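Type II restriction enzyme NlaIV (PDB 6QM2) recognises the double-stranded DNA sequence 5'-GGNNCC-3' and cuts it in the middle, leaving blunt ends with terminal 5'-phosphates. Local coordinates at residues A[12-22]-A[53-61]; A[144-153]-A[171-179]. All blocks are in the same frame, centred on the assembly; numbering follows the deposited sequence.

Contact 1. Residues A[12-22]-A[53-61]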
loop_
_atom_site.group_PDB
_atom_site.type_symbol
_atom_site.label_atom_id
_atom_site.label_comp_id
_atom_site.label_asym_id
_atom_site.label_seq_id
_atom_site.Cartn_x
_atom_site.Cartn_y
_atom_site.Cartn_z
ATOM N N ILE A 12 -18.852 -16.157 -17.302
ATOM C CA ILE A 12 -17.978 -15.992 -16.127
ATOM C C ILE A 12 -18.746 -15.369 -14.957
ATOM O O ILE A 12 -18.619 -15.827 -13.822
ATOM C CB ILE A 12 -16.720 -15.145 -16.457
ATOM C CG1 ILE A 12 -15.807 -15.912 -17.419
ATOM C CG2 ILE A 12 -15.938 -14.794 -15.193
ATOM C CD1 ILE A 12 -14.758 -15.055 -18.097
ATOM N N PHE A 13 -19.528 -14.329 -15.242
ATOM C CA PHE A 13 -20.394 -13.697 -14.244
ATOM C C PHE A 13 -21.334 -14.725 -13.617
ATOM O O PHE A 13 -21.354 -14.886 -12.397
ATOM C CB PHE A 13 -21.191 -12.549 -14.880
ATOM C CG PHE A 13 -22.142 -11.855 -13.934
ATOM C CD1 PHE A 13 -21.668 -11.189 -12.807
ATOM C CD2 PHE A 13 -23.516 -11.845 -14.183
ATOM C CE1 PHE A 13 -22.542 -10.542 -11.943
ATOM C CE2 PHE A 13 -24.393 -11.197 -13.322
ATOM C CZ PHE A 13 -23.905 -10.545 -12.200
ATOM N N ASP A 14 -22.080 -15.435 -14.463
ATOM C CA ASP A 14 -23.044 -16.445 -14.004
ATOM C C ASP A 14 -22.378 -17.629 -13.300
ATOM O O ASP A 14 -22.940 -18.167 -12.344
ATOM C CB ASP A 14 -23.909 -16.961 -15.166
ATOM C CG ASP A 14 -24.892 -15.918 -15.684
ATOM O OD1 ASP A 14 -25.530 -15.216 -14.866
ATOM O OD2 ASP A 14 -25.043 -15.817 -16.920
ATOM N N LYS A 15 -21.193 -18.030 -13.765
ATOM C CA LYS A 15 -20.467 -19.140 -13.143
ATOM C C LYS A 15 -20.042 -18.783 -11.718
ATOM O O LYS A 15 -20.281 -19.559 -10.792
ATOM C CB LYS A 15 -19.253 -19.566 -13.981
ATOM C CG LYS A 15 -18.617 -20.860 -13.498
ATOM C CD LYS A 15 -17.619 -21.448 -14.487
ATOM C CE LYS A 15 -17.316 -22.900 -14.137
ATOM N NZ LYS A 15 -16.004 -23.370 -14.655
ATOM N N LEU A 16 -19.434 -17.609 -11.545
ATOM C CA LEU A 16 -19.072 -17.106 -10.210
ATOM C C LEU A 16 -20.278 -17.013 -9.274
ATOM O O LEU A 16 -20.180 -17.330 -8.089
ATOM C CB LEU A 16 -18.412 -15.725 -10.302
ATOM C CG LEU A 16 -17.003 -15.655 -10.893
ATOM C CD1 LEU A 16 -16.636 -14.208 -11.187
ATOM C CD2 LEU A 16 -15.979 -16.295 -9.967
ATOM N N LEU A 17 -21.414 -16.588 -9.816
ATOM C CA LEU A 17 -22.609 -16.349 -9.013
ATOM C C LEU A 17 -23.252 -17.663 -8.532
ATOM O O LEU A 17 -23.605 -17.778 -7.354
ATOM C CB LEU A 17 -23.615 -15.491 -9.803
ATOM C CG LEU A 17 -24.404 -14.421 -9.046
ATOM C CD1 LEU A 17 -23.480 -13.427 -8.355
ATOM C CD2 LEU A 17 -25.336 -13.696 -10.006
ATOM N N ASP A 18 -23.366 -18.646 -9.431
ATOM C CA ASP A 18 -24.095 -19.907 -9.173
ATOM C C ASP A 18 -23.216 -21.108 -8.799
ATOM O O ASP A 18 -23.578 -21.895 -7.921
ATOM C CB ASP A 18 -24.926 -20.289 -10.403
ATOM C CG ASP A 18 -25.820 -19.158 -10.888
ATOM O OD1 ASP A 18 -26.297 -18.356 -10.054
ATOM O OD2 ASP A 18 -26.046 -19.075 -12.112
ATOM N N GLU A 19 -22.076 -21.243 -9.475
ATOM C CA GLU A 19 -21.212 -22.423 -9.356
ATOM C C GLU A 19 -20.158 -22.245 -8.251
ATOM O O GLU A 19 -19.966 -23.134 -7.421
ATOM C CB GLU A 19 -20.555 -22.707 -10.713
ATOM C CG GLU A 19 -20.272 -24.174 -11.007
ATOM C CD GLU A 19 -20.012 -24.448 -12.483
ATOM O OE1 GLU A 19 -20.767 -23.933 -13.344
ATOM O OE2 GLU A 19 -19.057 -25.195 -12.787
ATOM N N GLU A 20 -19.481 -21.098 -8.256
ATOM C CA GLU A 20 -18.553 -20.711 -7.181
ATOM C C GLU A 20 -19.296 -20.330 -5.895
ATOM O O GLU A 20 -18.771 -20.534 -4.799
ATOM C CB GLU A 20 -17.679 -19.531 -7.638
ATOM C CG GLU A 20 -16.636 -19.025 -6.647
ATOM C CD GLU A 20 -15.537 -20.028 -6.374
ATOM O OE1 GLU A 20 -14.958 -20.562 -7.342
ATOM O OE2 GLU A 20 -15.241 -20.270 -5.188
ATOM N N LYS A 21 -20.503 -19.769 -6.046
ATOM C CA LYS A 21 -21.303 -19.221 -4.938
ATOM C C LYS A 21 -20.522 -18.101 -4.247
ATOM O O LYS A 21 -20.231 -18.158 -3.052
ATOM C CB LYS A 21 -21.748 -20.319 -3.955
ATOM C CG LYS A 21 -22.685 -21.352 -4.571
ATOM C CD LYS A 21 -22.544 -22.719 -3.914
ATOM C CE LYS A 21 -23.318 -23.789 -4.667
ATOM N NZ LYS A 21 -22.757 -25.140 -4.393
ATOM N N ILE A 22 -20.187 -17.089 -5.044
ATOM C CA ILE A 22 -19.329 -15.980 -4.619
ATOM C C ILE A 22 -19.973 -15.103 -3.533
ATOM O O ILE A 22 -19.267 -14.603 -2.657
ATOM C CB ILE A 22 -18.888 -15.118 -5.842
ATOM C CG1 ILE A 22 -17.641 -14.273 -5.533
ATOM C CG2 ILE A 22 -20.032 -14.246 -6.357
ATOM C CD1 ILE A 22 -16.342 -15.044 -5.606
ATOM N N TRP A 53 -6.808 -12.567 -8.205
ATOM C CA TRP A 53 -7.554 -13.764 -7.813
ATOM C C TRP A 53 -8.428 -14.313 -8.931
ATOM O O TRP A 53 -8.487 -15.529 -9.123
ATOM C CB TRP A 53 -8.418 -13.476 -6.579
ATOM C CG TRP A 53 -9.308 -14.609 -6.175
ATOM C CD1 TRP A 53 -8.999 -15.630 -5.328
ATOM C CD2 TRP A 53 -10.652 -14.836 -6.605
ATOM N NE1 TRP A 53 -10.068 -16.479 -5.201
ATOM C CE2 TRP A 53 -11.098 -16.016 -5.975
ATOM C CE3 TRP A 53 -11.523 -14.157 -7.467
ATOM C CZ2 TRP A 53 -12.384 -16.533 -6.172
ATOM C CZ3 TRP A 53 -12.807 -14.671 -7.662
ATOM C CH2 TRP A 53 -13.222 -15.849 -7.018
ATOM N N LEU A 54 -9.124 -13.429 -9.645
ATOM C CA LEU A 54 -9.903 -13.842 -10.811
ATOM C C LEU A 54 -8.981 -14.465 -11.856
ATOM O O LEU A 54 -9.335 -15.466 -12.470
ATOM C CB LEU A 54 -10.673 -12.672 -11.418
ATOM C CG LEU A 54 -11.740 -13.080 -12.436
ATOM C CD1 LEU A 54 -12.954 -13.679 -11.741
ATOM C CD2 LEU A 54 -12.155 -11.894 -13.288
ATOM N N GLY A 55 -7.798 -13.875 -12.034
ATOM C CA GLY A 55 -6.726 -14.476 -12.828
ATOM C C GLY A 55 -6.448 -15.920 -12.445
ATOM O O GLY A 55 -6.429 -16.799 -13.301
ATOM N N GLY A 56 -6.255 -16.161 -11.150
ATOM C CA GLY A 56 -6.058 -17.513 -10.625
ATOM C C GLY A 56 -7.264 -18.426 -10.787
ATOM O O GLY A 56 -7.106 -19.616 -11.040
ATOM N N TRP A 57 -8.463 -17.867 -10.631
ATOM C CA TRP A 57 -9.722 -18.612 -10.797
ATOM C C TRP A 57 -9.956 -19.046 -12.237
ATOM O O TRP A 57 -10.401 -20.165 -12.483
ATOM C CB TRP A 57 -10.899 -17.754 -10.330
ATOM C CG TRP A 57 -12.261 -18.370 -10.482
ATOM C CD1 TRP A 57 -12.936 -19.093 -9.548
ATOM C CD2 TRP A 57 -13.129 -18.271 -11.619
ATOM N NE1 TRP A 57 -14.168 -19.463 -10.030
ATOM C CE2 TRP A 57 -14.313 -18.974 -11.301
ATOM C CE3 TRP A 57 -13.020 -17.664 -12.879
ATOM C CZ2 TRP A 57 -15.387 -19.089 -12.195
ATOM C CZ3 TRP A 57 -14.093 -17.777 -13.773
ATOM C CH2 TRP A 57 -15.259 -18.486 -13.422
ATOM N N LEU A 58 -9.693 -18.145 -13.180
ATOM C CA LEU A 58 -9.746 -18.483 -14.600
ATOM C C LEU A 58 -8.715 -19.565 -14.936
ATOM O O LEU A 58 -9.037 -20.550 -15.601
ATOM C CB LEU A 58 -9.485 -17.247 -15.470
ATOM C CG LEU A 58 -10.498 -16.100 -15.460
ATOM C CD1 LEU A 58 -9.879 -14.868 -16.104
ATOM C CD2 LEU A 58 -11.791 -16.482 -16.161
ATOM N N ARG A 59 -7.488 -19.376 -14.453
ATOM C CA ARG A 59 -6.371 -20.271 -14.772
ATOM C C ARG A 59 -6.565 -21.675 -14.174
ATOM O O ARG A 59 -6.144 -22.666 -14.775
ATOM C CB ARG A 59 -5.041 -19.642 -14.319
ATOM C CG ARG A 59 -3.812 -20.044 -15.130
ATOM C CD ARG A 59 -2.715 -18.980 -15.087
ATOM N NE ARG A 59 -2.557 -18.407 -13.742
ATOM C CZ ARG A 59 -2.790 -17.139 -13.379
ATOM N NH1 ARG A 59 -3.179 -16.204 -14.248
ATOM N NH2 ARG A 59 -2.609 -16.791 -12.106
ATOM N N LYS A 60 -7.221 -21.751 -13.012
ATOM C CA LYS A 60 -7.546 -23.032 -12.369
ATOM C C LYS A 60 -8.744 -23.745 -13.004
ATOM O O LYS A 60 -8.841 -24.967 -12.913
ATOM C CB LYS A 60 -7.795 -22.848 -10.866
ATOM C CG LYS A 60 -7.758 -24.151 -10.074
ATOM C CD LYS A 60 -7.756 -23.911 -8.574
ATOM C CE LYS A 60 -7.351 -25.161 -7.806
ATOM N NZ LYS A 60 -7.043 -24.850 -6.384
ATOM N N ARG A 61 -9.650 -22.998 -13.633
ATOM C CA ARG A 61 -10.753 -23.602 -14.402
ATOM C C ARG A 61 -10.414 -23.855 -15.880
ATOM O O ARG A 61 -11.316 -24.121 -16.681
ATOM C CB ARG A 61 -12.017 -22.737 -14.289
ATOM C CG ARG A 61 -12.518 -22.545 -12.870
ATOM C CD ARG A 61 -13.039 -23.835 -12.260
ATOM N NE ARG A 61 -12.961 -23.788 -10.801
ATOM C CZ ARG A 61 -13.834 -23.169 -10.004
ATOM N NH1 ARG A 61 -14.893 -22.519 -10.496
ATOM N NH2 ARG A 61 -13.641 -23.201 -8.688
#
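Glu20 and Arg61 form a salt bridge, with OE1 of Glu20 3.2 Å from NH2 of Arg61. The guanidinium meets OE1 on its syn side, and the two planar groups lie only 10° apart. The same OE1 sits at the edge of the Trp57 indole, 3.0 Å from its NE1, in a weak, bent hydrogen bond. CG of Glu20 is anti to the backbone N (chi1 -179°), and a bend at chi2 turns the carboxylate to these two donors. Asp35 of the second subunit joins both: its OD2 makes a salt bridge to the same NH2 of Arg61, and its backbone N donates to OE2 of Glu20.

Trp57 is the centre of the packing. CD2 of Leu16 lies over one face of the indole, 3.7 Å from the centroid of the five-membered ring, in a CH-pi contact. CG of Arg61 covers the opposite face. The aliphatic part of Lys15 runs along the edge, with CG 3.9 Å from CZ2 of Trp57. Ile12 CG2 reaches CZ3 of the same ring.

Beyond the indole the contact is apolar. CD1 of Leu16 meets CD1 of Leu54 at 3.8 Å, and CD1 of Ile12 meets CD2 of Leu58. Ile22 CD1 touches CH2 of Trp53, whose NE1 donates to Leu33 O and Val36 O of the second subunit.

The helical pieces 12-18 and 53-60 run at 92° to each other, bridged by side chains, against the central mixed sheet of this PDDEXK-clan nuclease. The buried carboxylate of Glu20 is shared between its own chain and the neighbour, which ties this helix pair to the dimer interface.

Contact 2. Residues A[144-153]-A[171-179]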
loop_
_atom_site.group_PDB
_atom_site.type_symbol
_atom_site.label_atom_id
_atom_site.label_comp_id
_atom_site.label_asym_id
_atom_site.label_seq_id
_atom_site.Cartn_x
_atom_site.Cartn_y
_atom_site.Cartn_z
ATOM N N TRP A 144 -21.360 -7.377 -9.937
ATOM C CA TRP A 144 -22.024 -6.803 -11.109
ATOM C C TRP A 144 -21.250 -7.095 -12.388
ATOM O O TRP A 144 -20.024 -7.242 -12.362
ATOM C CB TRP A 144 -22.137 -5.285 -10.981
ATOM C CG TRP A 144 -22.997 -4.776 -9.868
ATOM C CD1 TRP A 144 -24.351 -4.604 -9.891
ATOM C CD2 TRP A 144 -22.554 -4.318 -8.586
ATOM N NE1 TRP A 144 -24.782 -4.080 -8.695
ATOM C CE2 TRP A 144 -23.701 -3.897 -7.875
ATOM C CE3 TRP A 144 -21.301 -4.231 -7.963
ATOM C CZ2 TRP A 144 -23.631 -3.394 -6.571
ATOM C CZ3 TRP A 144 -21.232 -3.729 -6.665
ATOM C CH2 TRP A 144 -22.391 -3.315 -5.985
ATOM N N LEU A 145 -21.986 -7.176 -13.496
ATOM C CA LEU A 145 -21.416 -7.145 -14.844
ATOM C C LEU A 145 -22.098 -6.004 -15.586
ATOM O O LEU A 145 -23.297 -6.073 -15.867
ATOM C CB LEU A 145 -21.633 -8.474 -15.575
ATOM C CG LEU A 145 -20.868 -8.636 -16.897
ATOM C CD1 LEU A 145 -19.368 -8.763 -16.661
ATOM C CD2 LEU A 145 -21.386 -9.836 -17.669
ATOM N N LYS A 146 -21.339 -4.948 -15.872
ATOM C CA LYS A 146 -21.890 -3.721 -16.450
ATOM C C LYS A 146 -21.014 -3.197 -17.588
ATOM O O LYS A 146 -19.834 -3.543 -17.685
ATOM C CB LYS A 146 -22.014 -2.643 -15.366
ATOM C CG LYS A 146 -22.943 -2.987 -14.202
ATOM C CD LYS A 146 -24.376 -2.547 -14.467
ATOM C CE LYS A 146 -25.374 -3.371 -13.668
ATOM N NZ LYS A 146 -26.762 -2.878 -13.868
ATOM N N LYS A 147 -21.610 -2.375 -18.451
ATOM C CA LYS A 147 -20.872 -1.606 -19.465
ATOM C C LYS A 147 -20.409 -0.283 -18.857
ATOM O O LYS A 147 -20.939 0.149 -17.835
ATOM C CB LYS A 147 -21.743 -1.338 -20.705
ATOM C CG LYS A 147 -21.596 -2.360 -21.826
ATOM C CD LYS A 147 -22.052 -3.754 -21.419
ATOM C CE LYS A 147 -22.030 -4.715 -22.602
ATOM N NZ LYS A 147 -20.671 -4.909 -23.182
ATOM N N VAL A 148 -19.429 0.361 -19.492
ATOM C CA VAL A 148 -18.895 1.654 -19.016
ATOM C C VAL A 148 -19.975 2.739 -18.897
ATOM O O VAL A 148 -19.946 3.541 -17.970
ATOM C CB VAL A 148 -17.713 2.168 -19.894
ATOM C CG1 VAL A 148 -18.171 2.589 -21.291
ATOM C CG2 VAL A 148 -16.981 3.313 -19.206
ATOM N N TRP A 149 -20.918 2.744 -19.835
ATOM C CA TRP A 149 -22.027 3.712 -19.838
ATOM C C TRP A 149 -23.035 3.473 -18.703
ATOM O O TRP A 149 -23.709 4.407 -18.274
ATOM C CB TRP A 149 -22.733 3.789 -21.217
ATOM C CG TRP A 149 -23.130 2.474 -21.869
ATOM C CD1 TRP A 149 -22.363 1.708 -22.714
ATOM C CD2 TRP A 149 -24.388 1.803 -21.758
ATOM N NE1 TRP A 149 -23.057 0.593 -23.109
ATOM C CE2 TRP A 149 -24.304 0.625 -22.542
ATOM C CE3 TRP A 149 -25.577 2.072 -21.063
ATOM C CZ2 TRP A 149 -25.368 -0.282 -22.653
ATOM C CZ3 TRP A 149 -26.639 1.166 -21.172
ATOM C CH2 TRP A 149 -26.524 0.005 -21.964
ATOM N N GLN A 150 -23.125 2.236 -18.214
ATOM C CA GLN A 150 -24.007 1.895 -17.086
ATOM C C GLN A 150 -23.465 2.310 -15.708
ATOM O O GLN A 150 -24.228 2.375 -14.745
ATOM C CB GLN A 150 -24.308 0.389 -17.072
ATOM C CG GLN A 150 -25.129 -0.094 -18.257
ATOM C CD GLN A 150 -25.410 -1.583 -18.192
ATOM O OE1 GLN A 150 -24.491 -2.398 -18.116
ATOM N NE2 GLN A 150 -26.686 -1.942 -18.221
ATOM N N ILE A 151 -22.164 2.582 -15.613
ATOM C CA ILE A 151 -21.538 2.941 -14.335
ATOM C C ILE A 151 -20.984 4.369 -14.306
ATOM O O ILE A 151 -20.213 4.702 -13.409
ATOM C CB ILE A 151 -20.443 1.915 -13.937
ATOM C CG1 ILE A 151 -19.216 1.994 -14.861
ATOM C CG2 ILE A 151 -21.023 0.507 -13.946
ATOM C CD1 ILE A 151 -18.117 1.021 -14.494
ATOM N N THR A 152 -21.367 5.205 -15.271
ATOM C CA THR A 152 -20.971 6.616 -15.285
ATOM C C THR A 152 -22.185 7.503 -15.492
ATOM O O THR A 152 -23.246 7.042 -15.915
ATOM C CB THR A 152 -19.938 6.935 -16.385
ATOM O OG1 THR A 152 -20.378 6.389 -17.632
ATOM C CG2 THR A 152 -18.580 6.365 -16.029
ATOM N N ARG A 153 -21.999 8.782 -15.187
ATOM C CA ARG A 153 -23.057 9.779 -15.253
ATOM C C ARG A 153 -22.467 11.135 -15.625
ATOM O O ARG A 153 -21.264 11.251 -15.880
ATOM C CB ARG A 153 -23.771 9.856 -13.899
ATOM C CG ARG A 153 -22.868 10.156 -12.704
ATOM C CD ARG A 153 -23.662 10.755 -11.550
ATOM N NE ARG A 153 -22.928 10.736 -10.283
ATOM C CZ ARG A 153 -21.972 11.595 -9.919
ATOM N NH1 ARG A 153 -21.578 12.587 -10.721
ATOM N NH2 ARG A 153 -21.391 11.451 -8.729
ATOM N N LYS A 171 -9.232 11.947 -14.396
ATOM C CA LYS A 171 -9.843 10.649 -14.681
ATOM C C LYS A 171 -11.359 10.702 -14.755
ATOM O O LYS A 171 -11.999 11.479 -14.059
ATOM C CB LYS A 171 -9.414 9.630 -13.628
ATOM C CG LYS A 171 -7.905 9.462 -13.582
ATOM C CD LYS A 171 -7.483 8.116 -13.027
ATOM C CE LYS A 171 -6.044 7.820 -13.397
ATOM N NZ LYS A 171 -5.644 6.466 -12.929
ATOM N N ILE A 172 -11.921 9.864 -15.616
ATOM C CA ILE A 172 -13.358 9.651 -15.655
ATOM C C ILE A 172 -13.689 8.876 -14.386
ATOM O O ILE A 172 -12.985 7.930 -14.029
ATOM C CB ILE A 172 -13.799 8.878 -16.923
ATOM C CG1 ILE A 172 -13.533 9.725 -18.177
ATOM C CG2 ILE A 172 -15.277 8.492 -16.846
ATOM C CD1 ILE A 172 -13.509 8.930 -19.465
ATOM N N ARG A 173 -14.743 9.306 -13.702
ATOM C CA ARG A 173 -15.107 8.769 -12.399
ATOM C C ARG A 173 -16.477 8.103 -12.485
ATOM O O ARG A 173 -17.386 8.621 -13.154
ATOM C CB ARG A 173 -15.126 9.890 -11.354
ATOM C CG ARG A 173 -13.748 10.355 -10.880
ATOM C CD ARG A 173 -13.046 9.352 -9.970
ATOM N NE ARG A 173 -13.872 8.959 -8.824
ATOM C CZ ARG A 173 -13.500 8.111 -7.863
ATOM N NH1 ARG A 173 -12.286 7.560 -7.858
ATOM N NH2 ARG A 173 -14.353 7.825 -6.881
ATOM N N PRO A 174 -16.636 6.955 -11.807
ATOM C CA PRO A 174 -17.910 6.249 -11.839
ATOM C C PRO A 174 -18.960 6.904 -10.958
ATOM O O PRO A 174 -18.619 7.587 -9.998
ATOM C CB PRO A 174 -17.553 4.864 -11.293
ATOM C CG PRO A 174 -16.426 5.122 -10.361
ATOM C CD PRO A 174 -15.646 6.256 -10.966
ATOM N N GLY A 175 -20.226 6.689 -11.298
ATOM C CA GLY A 175 -21.350 7.077 -10.453
ATOM C C GLY A 175 -21.754 5.944 -9.525
ATOM O O GLY A 175 -21.089 4.908 -9.463
ATOM N N VAL A 176 -22.845 6.161 -8.794
ATOM C CA VAL A 176 -23.424 5.153 -7.905
ATOM C C VAL A 176 -24.651 4.562 -8.601
ATOM O O VAL A 176 -25.790 4.989 -8.389
ATOM C CB VAL A 176 -23.774 5.742 -6.521
ATOM C CG1 VAL A 176 -24.290 4.649 -5.598
ATOM C CG2 VAL A 176 -22.550 6.417 -5.911
ATOM N N TRP A 177 -24.376 3.583 -9.454
ATOM C CA TRP A 177 -25.379 2.911 -10.287
ATOM C C TRP A 177 -26.341 2.026 -9.479
ATOM O O TRP A 177 -27.511 1.888 -9.840
ATOM C CB TRP A 177 -24.677 2.076 -11.382
ATOM C CG TRP A 177 -23.923 0.879 -10.854
ATOM C CD1 TRP A 177 -24.423 -0.376 -10.665
ATOM C CD2 TRP A 177 -22.550 0.832 -10.427
ATOM N NE1 TRP A 177 -23.453 -1.199 -10.152
ATOM C CE2 TRP A 177 -22.293 -0.487 -9.995
ATOM C CE3 TRP A 177 -21.512 1.775 -10.373
ATOM C CZ2 TRP A 177 -21.039 -0.891 -9.512
ATOM C CZ3 TRP A 177 -20.264 1.374 -9.889
ATOM C CH2 TRP A 177 -20.042 0.050 -9.468
ATOM N N TYR A 178 -25.831 1.433 -8.397
ATOM C CA TYR A 178 -26.578 0.448 -7.591
ATOM C C TYR A 178 -27.663 1.007 -6.661
ATOM O O TYR A 178 -28.577 0.268 -6.290
ATOM C CB TYR A 178 -25.621 -0.457 -6.778
ATOM C CG TYR A 178 -24.588 0.259 -5.922
ATOM C CD1 TYR A 178 -24.945 0.877 -4.721
ATOM C CD2 TYR A 178 -23.245 0.305 -6.308
ATOM C CE1 TYR A 178 -24.000 1.529 -3.938
ATOM C CE2 TYR A 178 -22.293 0.956 -5.532
ATOM C CZ TYR A 178 -22.673 1.563 -4.349
ATOM O OH TYR A 178 -21.733 2.207 -3.579
ATOM N N SER A 179 -27.561 2.287 -6.296
ATOM C CA SER A 179 -28.465 2.904 -5.324
ATOM C C SER A 179 -29.906 2.977 -5.828
ATOM O O SER A 179 -30.155 3.468 -6.932
ATOM C CB SER A 179 -27.984 4.315 -4.969
ATOM O OG SER A 179 -27.951 5.152 -6.112
HETATM O O HOH W 1 -24.057 8.754 -8.337
#
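An aromatic cluster and one backbone hydrogen bond join the end of strand 138-147, with the turn after it, to the loop that follows strand 168-172. Strand 138-147 is outermost in the mixed sheet of this chain, and the loop packs beside it. The cluster consists of Trp144, Trp177 and Tyr178. Trp177 points its edge at the face of Trp144 in a T-shaped pair: the five-membered rings have centroids 4.5 Å apart and planes at 82°. CG of Trp177 stands between its backbone N and carbonyl carbon (chi1 69°), which brings NE1 over the Trp144 indole. Tyr178 lies nearly parallel to Trp144 but slid aside with little overlap, its CB 3.6 Å from CZ2 of Trp144. Arg96 makes a cation-pi contact with Tyr178.

CG2 of Ile151 lies over one face of Trp177 in a CH-pi contact, 4.0 Å from the centroid of the six-membered ring. CD2 of Tyr178 lies over the opposite face. Ile127 of strand 124-132 touches both Ile151 and Trp177 and so connects them to the sheet.

The backbone bond runs from Gly175 N to Ile151 O, 2.9 Å long. Nearby, a water accepts from NE of Arg153 at 3.0 Å and from N of Val176. Thr152 CG2 rests against CG2 of Ile172, while its OG1 donates to Val148 O, 2.9 Å away, within the turn.

One backbone hydrogen bond is thus the direct polar link, and the water adds an indirect one. The rest is apolar: the Trp177 indole is held on both faces, by Ile151 and Tyr178, and at its edge by Trp144.

Contact 1 closes before contact 2 opens, so the two follow in series along the chain. Their centres are 22 Å apart, and both belong to the NgoBV-type endonuclease fold, of the PDDEXK clan. The mixed five-stranded sheet connects them. Leu16 and Leu54 of contact 1 pack on Leu126 of strand 124-132, and Ile151 and Trp177 of contact 2 pack on Ile127 of the same strand. They also touch directly where Phe13 of helix 9-18 meets the backbone of Trp144 and Leu145. Contact 1 borders the second subunit, whereas contact 2 meets no other chain. The sheet therefore links a helix pair at the dimer interface to a loop packed within the subunit.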